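Local coordinates for MmeI (Methylophilus methylotrophus, PDB 5HR4), which is a Type IIL restriction-modification enzyme that binds DNA and probably methylates adenine at N6, with S-adenosyl-L-methionine as methyl donor, at residues L505-A508 and S509-D512; L719-A723 and K724-Q728; G802-E806 and S807-Y811. All blocks are in the same frame, centred on the assembly; numbering follows the deposited sequence.

Interaction 1: L505-A508 and S509-D512; sequences LKSA and SDLD. With nucleotides of chain C.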
loop_
_atom_site.group_PDB
_atom_site.type_symbol
_atom_site.label_atom_id
_atom_site.label_comp_id
_atom_site.label_asym_id
_atom_site.label_seq_id
_atom_site.Cartn_x
_atom_site.Cartn_y
_atom_site.Cartn_z
ATOM N N LEU A 505 1.346 -5.415 23.664
ATOM C CA LEU A 505 1.642 -3.988 23.559
ATOM C C LEU A 505 0.358 -3.163 23.625
ATOM O O LEU A 505 -0.721 -3.621 23.234
ATOM C CB LEU A 505 2.399 -3.702 22.256
ATOM C CG LEU A 505 2.687 -2.255 21.816
ATOM C CD1 LEU A 505 3.538 -1.467 22.823
ATOM C CD2 LEU A 505 3.343 -2.247 20.442
ATOM N N LYS A 506 0.479 -1.942 24.151
ATOM C CA LYS A 506 -0.675 -1.062 24.300
ATOM C C LYS A 506 -1.074 -0.484 22.948
ATOM O O LYS A 506 -0.223 -0.020 22.187
ATOM C CB LYS A 506 -0.365 0.070 25.284
ATOM C CG LYS A 506 -1.455 1.130 25.374
ATOM C CD LYS A 506 -2.807 0.499 25.687
ATOM C CE LYS A 506 -3.954 1.450 25.368
ATOM N NZ LYS A 506 -5.156 0.731 24.837
ATOM N N SER A 507 -2.369 -0.518 22.652
ATOM C CA SER A 507 -2.952 0.036 21.432
ATOM C C SER A 507 -2.399 -0.596 20.155
ATOM O O SER A 507 -2.609 -0.054 19.065
ATOM C CB SER A 507 -2.781 1.565 21.362
ATOM O OG SER A 507 -3.544 2.235 22.357
ATOM N N ALA A 508 -1.712 -1.735 20.239
ATOM C CA ALA A 508 -1.182 -2.331 19.016
ATOM C C ALA A 508 -2.277 -2.682 18.014
ATOM O O ALA A 508 -1.971 -2.925 16.843
ATOM C CB ALA A 508 -0.362 -3.582 19.341
ATOM N N SER A 509 -3.542 -2.729 18.436
ATOM C CA SER A 509 -4.605 -2.973 17.468
ATOM C C SER A 509 -4.752 -1.817 16.484
ATOM O O SER A 509 -5.264 -2.024 15.377
ATOM C CB SER A 509 -5.939 -3.240 18.178
ATOM O OG SER A 509 -6.213 -2.255 19.157
ATOM N N ASP A 510 -4.296 -0.606 16.856
ATOM C CA ASP A 510 -4.288 0.585 15.999
ATOM C C ASP A 510 -3.247 0.528 14.866
ATOM O O ASP A 510 -3.006 1.605 14.268
ATOM C CB ASP A 510 -4.018 1.835 16.830
ATOM C CG ASP A 510 -5.199 2.243 17.671
ATOM O OD1 ASP A 510 -6.325 1.844 17.325
ATOM O OD2 ASP A 510 -4.998 2.966 18.670
ATOM N N LEU A 511 -2.619 -0.601 14.545
ATOM C CA LEU A 511 -1.652 -0.637 13.462
ATOM C C LEU A 511 -2.302 -1.126 12.179
ATOM O O LEU A 511 -3.290 -1.858 12.198
ATOM C CB LEU A 511 -0.465 -1.540 13.818
ATOM C CG LEU A 511 0.484 -0.895 14.825
ATOM C CD1 LEU A 511 1.507 -1.880 15.345
ATOM C CD2 LEU A 511 1.142 0.278 14.150
ATOM N N ASP A 512 -1.740 -0.704 11.055
ATOM C CA ASP A 512 -2.103 -1.328 9.795
ATOM C C ASP A 512 -1.656 -2.783 9.837
ATOM O O ASP A 512 -0.698 -3.139 10.534
ATOM C CB ASP A 512 -1.454 -0.590 8.612
ATOM C CG ASP A 512 -2.158 -0.871 7.269
ATOM O OD1 ASP A 512 -2.003 -2.000 6.740
ATOM O OD2 ASP A 512 -2.853 0.038 6.732
ATOM P P DA C 13 -8.608 -1.847 22.828
ATOM O OP1 DA C 13 -7.859 -3.026 22.340
ATOM O OP2 DA C 13 -9.775 -2.030 23.730
ATOM O "O5'" DA C 13 -7.583 -0.829 23.510
ATOM C "C5'" DA C 13 -7.601 0.560 23.105
ATOM C "C4'" DA C 13 -8.293 1.442 24.148
ATOM O "O4'" DA C 13 -9.447 2.127 23.582
ATOM C "C3'" DA C 13 -8.886 0.716 25.336
ATOM O "O3'" DA C 13 -7.860 0.309 26.243
ATOM C "C2'" DA C 13 -9.774 1.814 25.930
ATOM C "C1'" DA C 13 -10.272 2.557 24.668
ATOM N N9 DA C 13 -11.707 2.324 24.381
ATOM C C8 DA C 13 -12.335 1.121 24.168
ATOM N N7 DA C 13 -13.641 1.223 23.980
ATOM C C5 DA C 13 -13.890 2.581 24.093
ATOM C C6 DA C 13 -15.078 3.343 23.994
ATOM N N6 DA C 13 -16.284 2.807 23.753
ATOM N N1 DA C 13 -14.982 4.686 24.167
ATOM C C2 DA C 13 -13.777 5.215 24.416
ATOM N N3 DA C 13 -12.590 4.600 24.529
ATOM C C4 DA C 13 -12.717 3.274 24.357
#

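Interaction 2: L719-A723 and K724-Q728; sequences LKSSA and KPTRQ. With nucleotides of chain C.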
loop_
_atom_site.group_PDB
_atom_site.type_symbol
_atom_site.label_atom_id
_atom_site.label_comp_id
_atom_site.label_asym_id
_atom_site.label_seq_id
_atom_site.Cartn_x
_atom_site.Cartn_y
_atom_site.Cartn_z
ATOM N N LEU A 719 -29.637 0.731 14.390
ATOM C CA LEU A 719 -29.726 -0.654 14.868
ATOM C C LEU A 719 -29.033 -1.619 13.921
ATOM O O LEU A 719 -28.404 -2.583 14.369
ATOM C CB LEU A 719 -31.174 -1.092 15.069
ATOM C CG LEU A 719 -31.984 -0.500 16.217
ATOM C CD1 LEU A 719 -33.430 -0.798 15.912
ATOM C CD2 LEU A 719 -31.554 -1.064 17.568
ATOM N N LYS A 720 -29.114 -1.372 12.612
ATOM C CA LYS A 720 -28.381 -2.202 11.658
ATOM C C LYS A 720 -26.861 -2.127 11.834
ATOM O O LYS A 720 -26.146 -2.877 11.156
ATOM C CB LYS A 720 -28.726 -1.806 10.213
ATOM C CG LYS A 720 -30.204 -1.828 9.836
ATOM C CD LYS A 720 -30.369 -1.869 8.305
ATOM C CE LYS A 720 -31.457 -0.901 7.798
ATOM N NZ LYS A 720 -30.926 0.468 7.420
ATOM N N SER A 721 -26.343 -1.248 12.695
ATOM C CA SER A 721 -24.896 -1.052 12.764
ATOM C C SER A 721 -24.211 -2.334 13.215
ATOM O O SER A 721 -24.852 -3.272 13.681
ATOM C CB SER A 721 -24.534 0.073 13.727
ATOM O OG SER A 721 -23.131 0.280 13.730
ATOM N N SER A 722 -22.880 -2.371 13.087
ATOM C CA SER A 722 -22.132 -3.480 13.668
ATOM C C SER A 722 -21.350 -3.102 14.918
ATOM O O SER A 722 -20.882 -4.004 15.622
ATOM C CB SER A 722 -21.182 -4.109 12.645
ATOM O OG SER A 722 -20.281 -3.145 12.120
ATOM N N ALA A 723 -21.212 -1.816 15.239
ATOM C CA ALA A 723 -20.505 -1.415 16.448
ATOM C C ALA A 723 -21.498 -1.304 17.598
ATOM O O ALA A 723 -22.435 -0.492 17.545
ATOM C CB ALA A 723 -19.764 -0.098 16.238
ATOM N N LYS A 724 -21.297 -2.115 18.634
ATOM C CA LYS A 724 -22.233 -2.120 19.756
ATOM C C LYS A 724 -22.551 -0.725 20.288
ATOM O O LYS A 724 -23.729 -0.472 20.600
ATOM C CB LYS A 724 -21.709 -3.024 20.887
ATOM C CG LYS A 724 -22.720 -3.223 22.016
ATOM C CD LYS A 724 -22.374 -4.406 22.900
ATOM C CE LYS A 724 -21.355 -4.035 23.963
ATOM N NZ LYS A 724 -20.935 -5.214 24.788
ATOM N N PRO A 725 -21.602 0.207 20.419
ATOM C CA PRO A 725 -21.987 1.552 20.880
ATOM C C PRO A 725 -22.931 2.260 19.929
ATOM O O PRO A 725 -23.739 3.095 20.374
ATOM C CB PRO A 725 -20.642 2.277 20.989
ATOM C CG PRO A 725 -19.657 1.190 21.257
ATOM C CD PRO A 725 -20.137 0.033 20.427
ATOM N N THR A 726 -22.858 1.959 18.628
ATOM C CA THR A 726 -23.783 2.588 17.690
ATOM C C THR A 726 -25.200 2.045 17.884
ATOM O O THR A 726 -26.153 2.827 18.032
ATOM C CB THR A 726 -23.297 2.398 16.252
ATOM O OG1 THR A 726 -21.932 2.817 16.154
ATOM C CG2 THR A 726 -24.111 3.250 15.308
ATOM N N ARG A 727 -25.349 0.708 17.914
ATOM C CA ARG A 727 -26.625 0.081 18.278
ATOM C C ARG A 727 -27.189 0.679 19.567
ATOM O O ARG A 727 -28.323 1.174 19.586
ATOM C CB ARG A 727 -26.454 -1.439 18.408
ATOM C CG ARG A 727 -26.178 -2.145 17.075
ATOM C CD ARG A 727 -26.367 -3.667 17.102
ATOM N NE ARG A 727 -25.449 -4.337 18.026
ATOM C CZ ARG A 727 -24.183 -4.662 17.752
ATOM N NH1 ARG A 727 -23.652 -4.379 16.563
ATOM N NH2 ARG A 727 -23.434 -5.259 18.672
ATOM N N GLN A 728 -26.389 0.688 20.641
ATOM C CA GLN A 728 -26.792 1.369 21.870
ATOM C C GLN A 728 -27.352 2.758 21.597
ATOM O O GLN A 728 -28.369 3.143 22.178
ATOM C CB GLN A 728 -25.616 1.462 22.842
ATOM C CG GLN A 728 -25.224 0.116 23.435
ATOM C CD GLN A 728 -24.168 0.209 24.529
ATOM O OE1 GLN A 728 -23.496 1.232 24.684
ATOM N NE2 GLN A 728 -24.015 -0.866 25.290
ATOM P P DG C 10 -20.954 2.702 12.369
ATOM O OP1 DG C 10 -22.318 2.277 11.968
ATOM O OP2 DG C 10 -20.829 3.304 13.715
ATOM O "O5'" DG C 10 -19.874 1.523 12.258
ATOM C "C5'" DG C 10 -19.218 1.264 11.000
ATOM C "C4'" DG C 10 -17.810 0.688 11.192
ATOM O "O4'" DG C 10 -16.864 1.764 11.393
ATOM C "C3'" DG C 10 -17.620 -0.245 12.386
ATOM O "O3'" DG C 10 -16.591 -1.141 12.090
ATOM C "C2'" DG C 10 -17.192 0.719 13.483
ATOM C "C1'" DG C 10 -16.303 1.670 12.697
ATOM N N9 DG C 10 -16.221 3.010 13.263
ATOM C C8 DG C 10 -17.254 3.776 13.727
ATOM N N7 DG C 10 -16.879 4.949 14.165
ATOM C C5 DG C 10 -15.503 4.957 13.976
ATOM C C6 DG C 10 -14.548 5.971 14.255
ATOM O O6 DG C 10 -14.751 7.098 14.759
ATOM N N1 DG C 10 -13.241 5.564 13.898
ATOM C C2 DG C 10 -12.927 4.338 13.343
ATOM N N2 DG C 10 -11.648 4.114 13.081
ATOM N N3 DG C 10 -13.815 3.392 13.077
ATOM C C4 DG C 10 -15.081 3.768 13.422
ATOM P P DA C 11 -16.541 -2.616 12.723
ATOM O OP1 DA C 11 -15.975 -3.443 11.625
ATOM O OP2 DA C 11 -17.819 -2.989 13.380
ATOM O "O5'" DA C 11 -15.451 -2.477 13.862
ATOM C "C5'" DA C 11 -14.116 -2.454 13.502
ATOM C "C4'" DA C 11 -13.341 -1.750 14.560
ATOM O "O4'" DA C 11 -13.977 -0.490 14.819
ATOM C "C3'" DA C 11 -13.305 -2.485 15.884
ATOM O "O3'" DA C 11 -12.002 -3.040 16.053
ATOM C "C2'" DA C 11 -13.663 -1.406 16.949
ATOM C "C1'" DA C 11 -13.738 -0.111 16.142
ATOM N N9 DA C 11 -14.807 0.824 16.517
ATOM C C8 DA C 11 -16.147 0.572 16.613
ATOM N N7 DA C 11 -16.870 1.630 16.923
ATOM C C5 DA C 11 -15.936 2.658 17.003
ATOM C C6 DA C 11 -16.042 4.050 17.284
ATOM N N6 DA C 11 -17.197 4.686 17.559
ATOM N N1 DA C 11 -14.906 4.760 17.278
ATOM C C2 DA C 11 -13.761 4.147 17.009
ATOM N N3 DA C 11 -13.532 2.877 16.732
ATOM C C4 DA C 11 -14.666 2.176 16.741
ATOM P P DT C 12 -11.635 -3.892 17.356
ATOM O OP1 DT C 12 -10.366 -4.603 17.091
ATOM O OP2 DT C 12 -12.865 -4.633 17.752
ATOM O "O5'" DT C 12 -11.318 -2.778 18.457
ATOM C "C5'" DT C 12 -10.152 -2.038 18.351
ATOM C "C4'" DT C 12 -10.131 -0.938 19.380
ATOM O "O4'" DT C 12 -11.246 -0.042 19.157
ATOM C "C3'" DT C 12 -10.251 -1.414 20.830
ATOM O "O3'" DT C 12 -9.093 -1.037 21.530
ATOM C "C2'" DT C 12 -11.498 -0.680 21.364
ATOM C "C1'" DT C 12 -11.616 0.487 20.395
ATOM N N1 DT C 12 -12.988 1.057 20.305
ATOM C C2 DT C 12 -13.149 2.423 20.220
ATOM O O2 DT C 12 -12.220 3.206 20.178
ATOM N N3 DT C 12 -14.447 2.846 20.174
ATOM C C4 DT C 12 -15.579 2.061 20.215
ATOM O O4 DT C 12 -16.702 2.531 20.165
ATOM C C5 DT C 12 -15.345 0.650 20.310
ATOM C C7 DT C 12 -16.505 -0.298 20.354
ATOM C C6 DT C 12 -14.071 0.219 20.351
#

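Interaction 3: G802-E806 and S807-Y811; sequences GGRLE and SRYRY. With nucleotides of chain B; nucleotides of chain C.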
loop_
_atom_site.group_PDB
_atom_site.type_symbol
_atom_site.label_atom_id
_atom_site.label_comp_id
_atom_site.label_asym_id
_atom_site.label_seq_id
_atom_site.Cartn_x
_atom_site.Cartn_y
_atom_site.Cartn_z
ATOM N N GLY A 802 1.737 14.954 12.520
ATOM C CA GLY A 802 0.377 14.550 12.224
ATOM C C GLY A 802 0.360 13.320 11.346
ATOM O O GLY A 802 1.384 12.719 11.027
ATOM N N GLY A 803 -0.843 12.911 10.968
ATOM C CA GLY A 803 -1.036 11.823 10.043
ATOM C C GLY A 803 -1.508 12.361 8.709
ATOM O O GLY A 803 -1.562 13.575 8.496
ATOM N N ARG A 804 -1.856 11.444 7.806
ATOM C CA ARG A 804 -2.310 11.859 6.490
ATOM C C ARG A 804 -3.337 10.865 5.995
ATOM O O ARG A 804 -3.386 9.713 6.437
ATOM C CB ARG A 804 -1.158 11.960 5.469
ATOM C CG ARG A 804 0.042 12.809 5.847
ATOM C CD ARG A 804 -0.193 14.269 5.560
ATOM N NE ARG A 804 0.934 15.100 5.964
ATOM C CZ ARG A 804 1.707 15.780 5.117
ATOM N NH1 ARG A 804 1.478 15.743 3.804
ATOM N NH2 ARG A 804 2.706 16.510 5.591
ATOM N N LEU A 805 -4.171 11.362 5.081
ATOM C CA LEU A 805 -5.067 10.575 4.237
ATOM C C LEU A 805 -4.491 10.578 2.826
ATOM O O LEU A 805 -4.573 11.597 2.131
ATOM C CB LEU A 805 -6.475 11.164 4.242
ATOM C CG LEU A 805 -7.651 10.288 3.787
ATOM C CD1 LEU A 805 -8.938 11.106 3.857
ATOM C CD2 LEU A 805 -7.477 9.716 2.394
ATOM N N GLU A 806 -3.985 9.422 2.374
ATOM C CA GLU A 806 -2.999 9.386 1.298
ATOM C C GLU A 806 -1.941 10.408 1.681
ATOM O O GLU A 806 -1.010 10.095 2.425
ATOM C CB GLU A 806 -3.599 9.690 -0.090
ATOM C CG GLU A 806 -4.154 8.471 -0.856
ATOM C CD GLU A 806 -4.498 8.740 -2.346
ATOM O OE1 GLU A 806 -4.829 9.900 -2.717
ATOM O OE2 GLU A 806 -4.449 7.763 -3.145
ATOM N N SER A 807 -2.117 11.653 1.251
ATOM C CA SER A 807 -1.158 12.701 1.546
ATOM C C SER A 807 -1.782 13.996 2.049
ATOM O O SER A 807 -1.031 14.887 2.460
ATOM C CB SER A 807 -0.295 12.991 0.304
ATOM O OG SER A 807 0.791 12.060 0.191
ATOM N N ARG A 808 -3.114 14.138 2.040
ATOM C CA ARG A 808 -3.699 15.364 2.572
ATOM C C ARG A 808 -3.379 15.485 4.054
ATOM O O ARG A 808 -3.214 14.486 4.756
ATOM C CB ARG A 808 -5.215 15.414 2.379
ATOM C CG ARG A 808 -5.731 14.578 1.292
ATOM C CD ARG A 808 -5.681 15.219 -0.041
ATOM N NE ARG A 808 -5.732 14.136 -1.007
ATOM C CZ ARG A 808 -4.655 13.482 -1.425
ATOM N NH1 ARG A 808 -3.456 13.851 -0.979
ATOM N NH2 ARG A 808 -4.770 12.482 -2.298
ATOM N N TYR A 809 -3.247 16.726 4.524
ATOM C CA TYR A 809 -3.126 16.943 5.953
ATOM C C TYR A 809 -4.288 16.243 6.646
ATOM O O TYR A 809 -5.413 16.240 6.143
ATOM C CB TYR A 809 -3.139 18.438 6.276
ATOM C CG TYR A 809 -2.114 19.267 5.554
ATOM C CD1 TYR A 809 -0.890 18.721 5.179
ATOM C CD2 TYR A 809 -2.365 20.599 5.237
ATOM C CE1 TYR A 809 0.054 19.463 4.508
ATOM C CE2 TYR A 809 -1.423 21.357 4.568
ATOM C CZ TYR A 809 -0.204 20.786 4.204
ATOM O OH TYR A 809 0.751 21.530 3.537
ATOM N N ARG A 810 -4.006 15.612 7.783
ATOM C CA ARG A 810 -5.053 15.159 8.698
ATOM C C ARG A 810 -4.708 15.698 10.072
ATOM O O ARG A 810 -3.692 15.311 10.654
ATOM C CB ARG A 810 -5.194 13.637 8.746
ATOM C CG ARG A 810 -6.313 13.232 9.693
ATOM C CD ARG A 810 -6.458 11.730 9.881
ATOM N NE ARG A 810 -6.764 11.076 8.629
ATOM C CZ ARG A 810 -6.021 10.107 8.121
ATOM N NH1 ARG A 810 -4.962 9.689 8.801
ATOM N NH2 ARG A 810 -6.346 9.540 6.959
ATOM N N TYR A 811 -5.541 16.584 10.589
ATOM C CA TYR A 811 -5.254 17.141 11.891
ATOM C C TYR A 811 -5.774 16.202 12.960
ATOM O O TYR A 811 -6.677 15.399 12.720
ATOM C CB TYR A 811 -5.890 18.526 12.035
ATOM C CG TYR A 811 -5.256 19.348 13.128
ATOM C CD1 TYR A 811 -5.664 19.210 14.442
ATOM C CD2 TYR A 811 -4.233 20.258 12.849
ATOM C CE1 TYR A 811 -5.077 19.953 15.457
ATOM C CE2 TYR A 811 -3.629 21.007 13.864
ATOM C CZ TYR A 811 -4.058 20.848 15.162
ATOM O OH TYR A 811 -3.487 21.561 16.187
ATOM P P DC B 5 -3.884 8.950 12.054
ATOM O OP1 DC B 5 -2.495 8.439 12.185
ATOM O OP2 DC B 5 -4.196 10.284 11.515
ATOM O "O5'" DC B 5 -4.668 7.945 11.107
ATOM C "C5'" DC B 5 -4.709 6.583 11.404
ATOM C "C4'" DC B 5 -5.905 5.978 10.720
ATOM O "O4'" DC B 5 -7.099 6.585 11.219
ATOM C "C3'" DC B 5 -5.981 6.261 9.238
ATOM O "O3'" DC B 5 -5.183 5.342 8.551
ATOM C "C2'" DC B 5 -7.474 6.067 8.934
ATOM C "C1'" DC B 5 -8.131 6.297 10.303
ATOM N N1 DC B 5 -9.082 7.400 10.343
ATOM C C2 DC B 5 -10.431 7.120 10.569
ATOM O O2 DC B 5 -10.779 5.945 10.683
ATOM N N3 DC B 5 -11.316 8.141 10.635
ATOM C C4 DC B 5 -10.879 9.401 10.493
ATOM N N4 DC B 5 -11.777 10.396 10.567
ATOM C C5 DC B 5 -9.499 9.696 10.269
ATOM C C6 DC B 5 -8.647 8.672 10.213
ATOM P P DC B 8 -8.417 1.159 -2.216
ATOM O OP1 DC B 8 -9.223 -0.066 -2.099
ATOM O OP2 DC B 8 -8.041 1.603 -3.576
ATOM O "O5'" DC B 8 -9.152 2.375 -1.488
ATOM C "C5'" DC B 8 -9.010 2.583 -0.087
ATOM C "C4'" DC B 8 -10.174 3.403 0.435
ATOM O "O4'" DC B 8 -9.758 4.784 0.670
ATOM C "C3'" DC B 8 -11.372 3.479 -0.505
ATOM O "O3'" DC B 8 -12.568 3.484 0.270
ATOM C "C2'" DC B 8 -11.148 4.817 -1.213
ATOM C "C1'" DC B 8 -10.571 5.663 -0.077
ATOM N N1 DC B 8 -9.706 6.813 -0.536
ATOM C C2 DC B 8 -10.086 8.140 -0.274
ATOM O O2 DC B 8 -11.131 8.362 0.326
ATOM N N3 DC B 8 -9.289 9.147 -0.687
ATOM C C4 DC B 8 -8.153 8.877 -1.333
ATOM N N4 DC B 8 -7.396 9.901 -1.714
ATOM C C5 DC B 8 -7.741 7.535 -1.607
ATOM C C6 DC B 8 -8.539 6.546 -1.194
ATOM P P DG C 6 -10.389 20.417 0.484
ATOM O OP1 DG C 6 -11.327 21.259 -0.294
ATOM O OP2 DG C 6 -9.148 21.001 1.071
ATOM O "O5'" DG C 6 -11.075 19.590 1.689
ATOM C "C5'" DG C 6 -12.431 19.679 1.949
ATOM C "C4'" DG C 6 -13.056 18.300 2.108
ATOM O "O4'" DG C 6 -12.475 17.347 1.204
ATOM C "C3'" DG C 6 -13.005 17.670 3.499
ATOM O "O3'" DG C 6 -14.284 17.220 3.756
ATOM C "C2'" DG C 6 -12.056 16.493 3.330
ATOM C "C1'" DG C 6 -12.285 16.120 1.874
ATOM N N9 DG C 6 -11.130 15.504 1.254
ATOM C C8 DG C 6 -10.006 16.167 0.820
ATOM N N7 DG C 6 -9.125 15.386 0.283
ATOM C C5 DG C 6 -9.693 14.120 0.356
ATOM C C6 DG C 6 -9.192 12.880 -0.084
ATOM O O6 DG C 6 -8.114 12.648 -0.630
ATOM N N1 DG C 6 -10.073 11.841 0.176
ATOM C C2 DG C 6 -11.300 11.981 0.780
ATOM N N2 DG C 6 -12.010 10.856 0.935
ATOM N N3 DG C 6 -11.793 13.149 1.196
ATOM C C4 DG C 6 -10.932 14.172 0.956
#

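Interaction 1: L505-A508 and S509-D512
Asp-510 folds back over Ser-507 through both its main chain and its side chain, just beyond a type II beta turn that runs from Leu-505 to Ala-508. Ser-507 holds the third position of that turn with a positive phi (60°), and Ala-508 and Ser-509 then make a short 3-10 turn. The bond that closes it goes from Asp-510 N to Ser-507 O, 2.8 Å long and fairly straight at 154°. A weak one follows from Leu-511 N to Ala-508 O.

CB of Asp-510 rests 3.2 Å from Ser-507 O. With CG beside its own backbone N (chi1 -74°), the side chain runs back along Ser-507, and Asp-510 CG passes Ser-507 O at 3.7 Å. At the tip the oxygens part company: Asp-510 OD2 lies 3.8 Å from Ser-507 CB, while OD1 looks to Lys-487 in a long, weak ion pair. Lys-629 stands in a similarly weak relation to OD2.

On the DNA side, Lys-506 NZ donates to O3' of nucleotide DA13 of chain C at 3.1 Å. Ser-509 OG comes to 3.7 Å from OP1 of DA13 of chain C, so the turn meets the DNA at the sugar-phosphate backbone.

The stretch belongs to the loop between helix 492-502 and helix 517-524. Ala-508 and Leu-511 pack on Phe-502 of helix 492-502, whereas Ser-507 and Asp-510 touch Leu-549 of helix 544-556.

Interaction 2: L719-A723 and K724-Q728
Ser-721 OG and CB touch CB and CG2 of Thr-726 where the loop 719-723 turns into helix 724-729, an ST turn running straight into a helix N-terminus with Ala-723 at the N-cap position.

Bonds to main-chain amides set the shape. Ser-721 OG accepts from Ala-723 N at 3.2 Å, closing the ST turn. Ala-723 O then takes two amides of the first helical turn: Arg-727 N at 3.2 Å, and Thr-726 N, a weak bond, well bent.

The arginine bonds come next. CG and CD of Arg-727 pass Leu-719 O, and the bend at chi3 (-62°) turns the guanidinium back toward the loop, edge first. There Arg-727 NH1 gives two weak bonds, to Ser-722 O at 2.9 Å and to Ser-721 O at 3.3 Å, both acceptors near the guanidinium plane. One face of the group lies over the start of the helix, at Ala-723 C and Lys-724 CA. With an alanine here, the carbonyls of Ser-721 and Ser-722 would probably be left without this shared donor and the loop would be freer to shift against the helix.

Phosphate bonds use three hydroxyls. Ser-721 OG donates to OP1 of DG10 of chain C at 2.8 Å, and Thr-726 OG1 to OP2 of the same DG10 at 2.7 Å, so both non-bridging oxygens of one phosphate are held. Ser-722 OG reaches OP2 of DA11 of chain C, one phosphate along.

Van der Waals contacts reach the major-groove edge of the bases. Pro-725 CG packs at O4 and the C7 methyl of DT12 of chain C, and Ala-723 CB lies 3.4 Å from N7 of DA11 of chain C.

Interaction 3: G802-E806 and S807-Y811
A tight antiparallel beta hairpin, strands 803-805 and 808-810 joined through Glu-806 and Ser-807, carries this contact and pushes its turn against the DNA bases. Leu-805 and Arg-808 form the last hydrogen-bonded pair, with Arg-808 N to Leu-805 O at 2.9 Å and the return bond from Leu-805 N to Arg-808 O.

Beyond it, Glu-806 OE1 meets Arg-808 NH2 in a 2.6 Å salt bridge, the two side chains running the same way with their planes 69° apart. Glu-806 OE1 also accepts from DC8 of chain B N4 at 2.8 Å. Arg-808 NE donates to DG6 of chain C O6 at 2.8 Å, and Glu-755 holds Arg-808 NH1 in a second salt bridge. The two bases pair, so the bridged side chains read both halves of one C-G pair. Leu-805 lays its methyls over the face of that pair.

Arg-810 sets out with CG anti to the backbone N (chi1 -179°), and the bend at chi3 slides its guanidinium between the Arg-804/Leu-805 peptide and the base of DC5 of chain B; Arg-810 NH1 bonds OP2 of DC5 at 2.9 Å.

Away from the DNA, Arg-804 offers its guanidinium face to the edge of the Tyr-809 ring, planes 87° apart, while Arg-804 NH1 holds Ser-807 O at 3.0 Å; Tyr-809 OH bonds Arg-757 O.

Strand 808-810 is the middle of three, between 803-805 and 752-753, and Tyr-809 and Tyr-811 pack on Met-798 of helix 792-801.

In the fold
All three contacts are local, between neighbouring residues of the chain, and are spaced along the bound DNA, none touching another. Interaction 1 belongs to the methyltransferase domain and interactions 2 and 3 to the target recognition domain. Interactions 1 and 2, with centres about 23 Å apart, share chain C, meeting it at DA13 and at DG10 to DT12. Interaction 3, centred about 19 Å from interaction 1 and 28 Å from interaction 2, spans both strands, at DG6 of chain C and at DC5 and DC8 of chain B. None lies in the sinefungin pocket; the side chain of Leu-511 in interaction 1 is about 14 Å from that ligand.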